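PDB 4R7R: putative lipoprotein from Clostridium perfringens ATCC 13124, which is of unknown function but, as a putative lipoprotein with an alpha-beta fold, may bind lipid. Local coordinates for residues 10-14 with 92-96; 22-26 with 43-47; 67-72 with 83-87. All blocks are in the same frame, centred on the assembly; numbering follows the deposited sequence.

Contact 1 (10-14 with 92-96); sequences HTKNL and TLYPW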
# COMPACT_ATOMS: atom_id res chain seq x y z
N HIS A 10 -4.61 2.16 -10.44
CA HIS A 10 -5.28 2.37 -9.16
C HIS A 10 -4.50 3.33 -8.28
O HIS A 10 -5.08 4.03 -7.44
CB HIS A 10 -5.47 1.05 -8.40
CG HIS A 10 -6.54 0.16 -8.96
ND1 HIS A 10 -7.82 0.61 -9.22
CD2 HIS A 10 -6.53 -1.14 -9.30
CE1 HIS A 10 -8.54 -0.38 -9.69
NE2 HIS A 10 -7.78 -1.46 -9.75
N THR A 11 -3.19 3.37 -8.46
CA THR A 11 -2.33 4.25 -7.65
C THR A 11 -2.55 5.72 -8.02
O THR A 11 -2.58 6.59 -7.16
CB THR A 11 -0.85 3.89 -7.82
OG1 THR A 11 -0.66 2.50 -7.53
CG2 THR A 11 0.02 4.75 -6.91
N LYS A 12 -2.70 5.97 -9.32
CA LYS A 12 -3.01 7.30 -9.81
C LYS A 12 -4.34 7.81 -9.22
O LYS A 12 -4.45 8.98 -8.83
CB LYS A 12 -3.04 7.29 -11.34
CG LYS A 12 -3.77 8.45 -11.99
CD LYS A 12 -3.46 8.49 -13.48
CE LYS A 12 -1.95 8.46 -13.71
NZ LYS A 12 -1.57 9.00 -15.04
N ASN A 13 -5.32 6.92 -9.12
CA ASN A 13 -6.60 7.30 -8.54
C ASN A 13 -6.51 7.55 -7.05
O ASN A 13 -7.10 8.49 -6.53
CB ASN A 13 -7.65 6.22 -8.82
CG ASN A 13 -8.15 6.28 -10.26
OD1 ASN A 13 -7.99 7.31 -10.93
ND2 ASN A 13 -8.74 5.19 -10.73
N LEU A 14 -5.74 6.72 -6.36
CA LEU A 14 -5.56 6.90 -4.93
C LEU A 14 -4.82 8.21 -4.71
O LEU A 14 -5.20 9.02 -3.86
CB LEU A 14 -4.79 5.74 -4.32
CG LEU A 14 -4.49 5.92 -2.83
CD1 LEU A 14 -5.79 6.01 -2.06
CD2 LEU A 14 -3.60 4.80 -2.31
N THR A 92 0.73 -4.82 -3.41
CA THR A 92 -0.35 -4.64 -4.37
C THR A 92 -1.27 -3.56 -3.81
O THR A 92 -1.29 -3.32 -2.60
CB THR A 92 -1.17 -5.92 -4.63
OG1 THR A 92 -1.83 -6.35 -3.43
CG2 THR A 92 -0.29 -7.04 -5.19
N LEU A 93 -2.03 -2.94 -4.69
CA LEU A 93 -2.81 -1.76 -4.35
C LEU A 93 -4.08 -1.75 -5.20
O LEU A 93 -4.02 -1.89 -6.44
CB LEU A 93 -1.98 -0.49 -4.57
CG LEU A 93 -2.45 0.85 -3.98
CD1 LEU A 93 -1.28 1.83 -3.92
CD2 LEU A 93 -3.60 1.46 -4.78
N TYR A 94 -5.22 -1.58 -4.53
CA TYR A 94 -6.50 -1.67 -5.22
C TYR A 94 -7.63 -1.10 -4.37
O TYR A 94 -7.49 -1.01 -3.14
CB TYR A 94 -6.78 -3.13 -5.61
CG TYR A 94 -6.73 -4.13 -4.47
CD1 TYR A 94 -7.89 -4.52 -3.81
CD2 TYR A 94 -5.52 -4.69 -4.06
CE1 TYR A 94 -7.85 -5.44 -2.77
CE2 TYR A 94 -5.47 -5.61 -3.03
CZ TYR A 94 -6.64 -5.99 -2.39
OH TYR A 94 -6.60 -6.91 -1.36
N PRO A 95 -8.75 -0.69 -5.01
CA PRO A 95 -9.88 -0.22 -4.21
C PRO A 95 -10.46 -1.40 -3.46
O PRO A 95 -10.38 -2.54 -3.95
CB PRO A 95 -10.86 0.36 -5.25
CG PRO A 95 -10.45 -0.22 -6.56
CD PRO A 95 -9.00 -0.61 -6.46
N TRP A 96 -11.03 -1.14 -2.29
CA TRP A 96 -11.44 -2.22 -1.39
C TRP A 96 -12.49 -3.15 -2.00
O TRP A 96 -12.59 -4.31 -1.64
CB TRP A 96 -11.98 -1.63 -0.09
CG TRP A 96 -13.34 -1.04 -0.26
CD1 TRP A 96 -13.67 0.04 -1.04
CD2 TRP A 96 -14.55 -1.51 0.33
NE1 TRP A 96 -15.02 0.27 -0.95
CE2 TRP A 96 -15.59 -0.66 -0.12
CE3 TRP A 96 -14.87 -2.56 1.20
CZ2 TRP A 96 -16.92 -0.83 0.27
CZ3 TRP A 96 -16.19 -2.72 1.60
CH2 TRP A 96 -17.21 -1.86 1.13

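Contact 2 (22-26 with 43-47); sequences NIKIR and VRIID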
# COMPACT_ATOMS: atom_id res chain seq x y z
N ASN A 22 -7.21 13.92 3.68
CA ASN A 22 -7.50 13.42 5.01
C ASN A 22 -7.74 11.91 5.01
O ASN A 22 -8.80 11.45 4.60
CB ASN A 22 -8.73 14.12 5.61
CG ASN A 22 -8.44 15.57 6.00
OD1 ASN A 22 -7.28 15.96 6.18
ND2 ASN A 22 -9.50 16.37 6.15
N ILE A 23 -6.75 11.14 5.46
CA ILE A 23 -6.90 9.69 5.50
C ILE A 23 -6.72 9.10 6.89
O ILE A 23 -6.03 9.66 7.75
CB ILE A 23 -5.92 8.96 4.52
CG1 ILE A 23 -4.46 9.17 4.92
CG2 ILE A 23 -6.15 9.41 3.07
CD1 ILE A 23 -3.50 8.31 4.11
N LYS A 24 -7.37 7.96 7.11
CA LYS A 24 -7.12 7.13 8.27
C LYS A 24 -6.55 5.81 7.78
O LYS A 24 -6.92 5.32 6.71
CB LYS A 24 -8.40 6.90 9.07
CG LYS A 24 -8.88 8.10 9.83
CD LYS A 24 -10.26 7.86 10.40
CE LYS A 24 -10.64 8.96 11.40
NZ LYS A 24 -12.02 8.76 11.94
N ILE A 25 -5.63 5.23 8.55
CA ILE A 25 -5.04 3.97 8.14
C ILE A 25 -5.25 2.90 9.20
O ILE A 25 -5.14 3.14 10.38
CB ILE A 25 -3.54 4.11 7.87
CG1 ILE A 25 -3.30 5.10 6.72
CG2 ILE A 25 -2.95 2.77 7.51
CD1 ILE A 25 -1.83 5.44 6.54
N ARG A 26 -5.60 1.71 8.73
CA ARG A 26 -5.71 0.56 9.59
C ARG A 26 -4.75 -0.49 9.12
O ARG A 26 -4.70 -0.79 7.94
CB ARG A 26 -7.12 0.00 9.56
CG ARG A 26 -7.87 0.25 10.82
CD ARG A 26 -9.32 -0.15 10.66
NE ARG A 26 -9.92 0.36 9.43
CZ ARG A 26 -10.40 -0.40 8.45
NH1 ARG A 26 -10.34 -1.73 8.56
NH2 ARG A 26 -10.93 0.15 7.37
N VAL A 43 0.78 8.85 9.75
CA VAL A 43 -0.12 8.65 8.62
C VAL A 43 0.44 9.23 7.31
O VAL A 43 0.04 8.82 6.22
CB VAL A 43 -1.52 9.24 8.95
CG1 VAL A 43 -1.88 10.43 8.05
CG2 VAL A 43 -2.57 8.15 8.88
N ARG A 44 1.40 10.15 7.41
CA ARG A 44 1.96 10.82 6.24
C ARG A 44 2.74 9.87 5.34
O ARG A 44 3.17 10.26 4.25
CB ARG A 44 2.87 11.99 6.64
CG ARG A 44 4.04 11.62 7.54
CD ARG A 44 5.01 12.80 7.67
NE ARG A 44 5.71 13.05 6.40
CZ ARG A 44 6.28 14.20 6.06
NH1 ARG A 44 6.25 15.24 6.89
NH2 ARG A 44 6.89 14.31 4.88
N ILE A 45 2.89 8.62 5.80
CA ILE A 45 3.60 7.57 5.08
C ILE A 45 3.06 7.38 3.68
O ILE A 45 3.82 7.15 2.75
CB ILE A 45 3.55 6.19 5.85
CG1 ILE A 45 4.36 5.12 5.10
CG2 ILE A 45 2.10 5.73 6.08
CD1 ILE A 45 5.86 5.37 5.11
N ILE A 46 1.74 7.49 3.51
CA ILE A 46 1.14 7.20 2.20
C ILE A 46 1.48 8.30 1.22
O ILE A 46 1.93 8.03 0.10
CB ILE A 46 -0.39 7.04 2.29
CG1 ILE A 46 -0.74 5.90 3.25
CG2 ILE A 46 -0.98 6.76 0.90
CD1 ILE A 46 0.17 4.67 3.13
N ASP A 47 1.26 9.53 1.62
CA ASP A 47 1.62 10.66 0.79
C ASP A 47 3.11 10.66 0.37
O ASP A 47 3.45 10.94 -0.79
CB ASP A 47 1.30 11.94 1.51
CG ASP A 47 1.26 13.10 0.58
OD1 ASP A 47 0.60 12.97 -0.48
OD2 ASP A 47 1.89 14.13 0.91

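Contact 3 (67-72 with 83-87); sequences KPLYKI and IDIYG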
# COMPACT_ATOMS: atom_id res chain seq x y z
N LYS A 67 -0.57 -15.52 1.14
CA LYS A 67 -1.12 -14.32 1.75
C LYS A 67 -0.07 -13.26 2.06
O LYS A 67 1.10 -13.58 2.33
CB LYS A 67 -1.89 -14.68 3.04
CG LYS A 67 -1.05 -15.13 4.22
CD LYS A 67 -1.96 -15.58 5.35
CE LYS A 67 -1.18 -16.20 6.51
NZ LYS A 67 -2.11 -16.58 7.62
N PRO A 68 -0.48 -11.99 2.01
CA PRO A 68 0.38 -10.89 2.43
C PRO A 68 0.89 -11.08 3.85
O PRO A 68 0.36 -11.89 4.61
CB PRO A 68 -0.54 -9.67 2.35
CG PRO A 68 -1.92 -10.23 2.41
CD PRO A 68 -1.83 -11.52 1.67
N LEU A 69 1.92 -10.32 4.19
CA LEU A 69 2.36 -10.23 5.56
C LEU A 69 1.40 -9.32 6.32
O LEU A 69 0.97 -9.61 7.44
CB LEU A 69 3.80 -9.70 5.61
CG LEU A 69 4.81 -10.62 4.90
CD1 LEU A 69 6.20 -10.04 4.99
CD2 LEU A 69 4.77 -12.06 5.44
N TYR A 70 1.05 -8.21 5.68
CA TYR A 70 0.21 -7.20 6.29
C TYR A 70 -0.79 -6.65 5.28
O TYR A 70 -0.56 -6.70 4.06
CB TYR A 70 1.03 -6.03 6.83
CG TYR A 70 2.07 -6.36 7.86
CD1 TYR A 70 1.72 -6.61 9.19
CD2 TYR A 70 3.42 -6.40 7.52
CE1 TYR A 70 2.68 -6.91 10.15
CE2 TYR A 70 4.39 -6.68 8.48
CZ TYR A 70 4.01 -6.93 9.79
OH TYR A 70 4.97 -7.22 10.72
N LYS A 71 -1.85 -6.07 5.82
CA LYS A 71 -2.86 -5.43 5.01
C LYS A 71 -3.07 -4.01 5.55
O LYS A 71 -3.32 -3.81 6.74
CB LYS A 71 -4.15 -6.24 5.05
CG LYS A 71 -4.91 -6.30 3.75
CD LYS A 71 -6.09 -7.29 3.84
CE LYS A 71 -6.83 -7.35 2.52
NZ LYS A 71 -6.05 -8.07 1.50
N ILE A 72 -2.93 -3.04 4.65
CA ILE A 72 -3.15 -1.64 4.97
C ILE A 72 -4.51 -1.14 4.42
O ILE A 72 -4.75 -1.14 3.20
CB ILE A 72 -1.99 -0.79 4.41
CG1 ILE A 72 -0.65 -1.27 4.98
CG2 ILE A 72 -2.23 0.69 4.68
CD1 ILE A 72 0.61 -0.44 4.57
N ILE A 83 -3.77 -1.83 0.53
CA ILE A 83 -2.42 -2.19 0.10
C ILE A 83 -2.02 -3.51 0.78
O ILE A 83 -2.00 -3.60 2.02
CB ILE A 83 -1.38 -1.11 0.44
CG1 ILE A 83 -1.85 0.26 -0.03
CG2 ILE A 83 -0.03 -1.46 -0.19
CD1 ILE A 83 -0.93 1.39 0.39
N ASP A 84 -1.72 -4.53 -0.02
CA ASP A 84 -1.25 -5.78 0.55
C ASP A 84 0.28 -5.75 0.60
O ASP A 84 0.92 -5.41 -0.40
CB ASP A 84 -1.76 -6.98 -0.25
CG ASP A 84 -3.27 -7.18 -0.12
OD1 ASP A 84 -3.84 -6.82 0.94
OD2 ASP A 84 -3.90 -7.72 -1.07
N ILE A 85 0.87 -6.08 1.75
CA ILE A 85 2.33 -6.08 1.88
C ILE A 85 2.93 -7.49 1.83
O ILE A 85 2.64 -8.33 2.69
CB ILE A 85 2.75 -5.39 3.20
CG1 ILE A 85 2.06 -4.03 3.35
CG2 ILE A 85 4.26 -5.27 3.28
CD1 ILE A 85 2.29 -3.12 2.17
N TYR A 86 3.77 -7.75 0.83
CA TYR A 86 4.48 -9.03 0.72
C TYR A 86 5.98 -8.89 1.02
O TYR A 86 6.46 -7.83 1.44
CB TYR A 86 4.30 -9.64 -0.67
CG TYR A 86 2.86 -9.87 -1.01
CD1 TYR A 86 2.25 -11.10 -0.77
CD2 TYR A 86 2.09 -8.85 -1.54
CE1 TYR A 86 0.93 -11.31 -1.07
CE2 TYR A 86 0.77 -9.04 -1.84
CZ TYR A 86 0.19 -10.28 -1.61
OH TYR A 86 -1.13 -10.45 -1.91
N GLY A 87 6.72 -9.97 0.79
CA GLY A 87 8.16 -9.95 0.97
C GLY A 87 8.86 -9.21 -0.16
O GLY A 87 8.23 -8.86 -1.15

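Contact 1 (10-14 with 92-96)
His10 and Pro95 make the closest approach where helix 9-17 packs on strand 90-95 of the antiparallel sheet, an alpha/beta packing contact in which the short helical and strand axes come within 8.1 Å at 62°. The principal interaction is CH-pi. Pro95 CD lies over one face of the imidazole, 3.3 Å from the ring centroid and 16° off the ring normal, displaced toward the rim on which ND1 and CE1 sit. The two side chains cross at about a right angle, and Pro95 CG overhangs the rim, nearest to His10 CE1 at 3.7 Å. A first torsion of -73° sets His10 CG beside its own backbone N and lets the imidazole reach the proline; Tyr94 CA and the carbonyl oxygen of Leu93 approach that ring obliquely.

Apolar packing centres on Leu93, whose side chain points at the helix and spreads its two methyls beneath one turn of it. Leu93 CD1 touches Leu14 CD2 at 4.1 Å, while Leu93 CD2 lies against the backbone carbonyl of His10. That carbonyl is engaged within the helix, where His10 O accepts a hydrogen bond from Leu14 N.

No hydrogen bond links the two segments directly. The polar groups of His10 and Thr11 turn to strand 103-106 and the loop before it instead: Asp103 takes the backbone N of His10 on one carboxylate oxygen and Thr11 OG1 on the other, and the carbonyl of Arg101 receives a weak bond from His10 NE2. Because Leu93 is also paired with Asp103 through the backbone, this aspartate ties the start of the helix to the neighbouring strand. Beside these polar bonds, Thr11 OG1 rests 3.7 Å from the methyl carbon Leu93 CD1.

Contact 2 (22-26 with 43-47)
Ile25 CD1 is the methyl on which most of this contact converges. The side chains of Ile25 and Ile46 reach toward each other tip to tip, with Ile25 CD1 3.5 Å from Ile46 CG1. The same methyl touches Val43 CG2 at 3.7 Å and has Ile45 CG2 at 4.0 Å, so that one terminal carbon from strand 24-29 is held among three residues of 43-47. Two residues back, Ile23 sends its own CD1 obliquely across Ile46, reaching both CB and CG1 of that residue, each at 3.8 Å. The two isoleucines of 22-26 thus share Ile46 between them. Val43 spans the same pair, with CG2 against Ile25 and CG1 4.2 Å from Ile23 CG1. No hydrogen bond crosses between the segments; the interface is a small aliphatic cluster.

The torsions account for which carbons meet. Ile25 holds CG1 anti to its carbonyl carbon (chi1 -61°) and extends the branch (chi2 171°), which carries CD1 out to the helix. Ile46 is folded instead, with chi2 at -41°, bringing its CG1 methylene rather than its CD1 methyl closest to Ile25. Ile23, just before the strand, and Ile25 on it both point at 43-47, whereas the intervening Lys24 points away.

Farther out, Arg26 reaches Asp75 and Glu35 through salt bridges, while Asp47 pairs with Lys51 one turn along its own helix. The aliphatic cluster continues into the sheet, where Ile23 and Ile46 both pack on Ile74 of strand 70-75. Ile45 turns its end toward Leu116 and Phe119, so that helix 45-52 lies over strands 24-29 and 70-75 with the C-terminal helix 116-125 beside it.

Contact 3 (67-72 with 83-87)
The beta hairpin of strands 70-75 and 80-85 brings Lys71 and Asp84 together in a salt bridge, with NZ of the lysine 2.6 Å from OD1 of the aspartate. The ammonium comes on the syn side of OD1, 22° out of the carboxylate plane; a bend at chi4 (73°) turns the otherwise extended lysine chain back onto the acid. Both NZ of Lys71 and OD2 of Asp84 are also bonded to Tyr94 OH, which would fix the carboxylate's rotation.

The antiparallel strands pair Tyr70 with Ile85 and Ile72 with Ile83 as hydrogen-bonded pairs, and Lys71 with Asp84 as a non-hydrogen-bonded one. At the open end a classic beta bulge sets Leu69 and Tyr70 both against Ile85: its O accepts Leu69 N at 2.6 Å and, more weakly, Tyr70 N at 3.4 Å.

On the sheet face away from the salt bridge, Ile72 CD1 crosses to Ile85 CD1 at 4.0 Å, and Ile85 also packs on Leu116 of helix 116-125. Beyond the bulge, Pro68 lies alongside Tyr86, its CA over the phenol face at 4.0 Å from the centroid.

From the N terminus, helix 9-17 supplies the first half of contact 1, whose partner arrives only with strand 90-95; the long loop so closed encloses both other contacts. Within it, contact 2 closes first, joining strand 24-29 to helix 45-52, and contact 3 follows in series as the hairpin of strands 70-75 and 80-85. None cross. All three reach the same antiparallel sheet, in which strands 24-29, 70-75, 80-85 and 90-95 are successive neighbours. Ile25 CG2 packs on Ile72 CG2 (3.6 Å) between contacts 2 and 3, while Thr92 O pairs with Asp84 N between contacts 1 and 3. Contacts 1 and 2 do not touch.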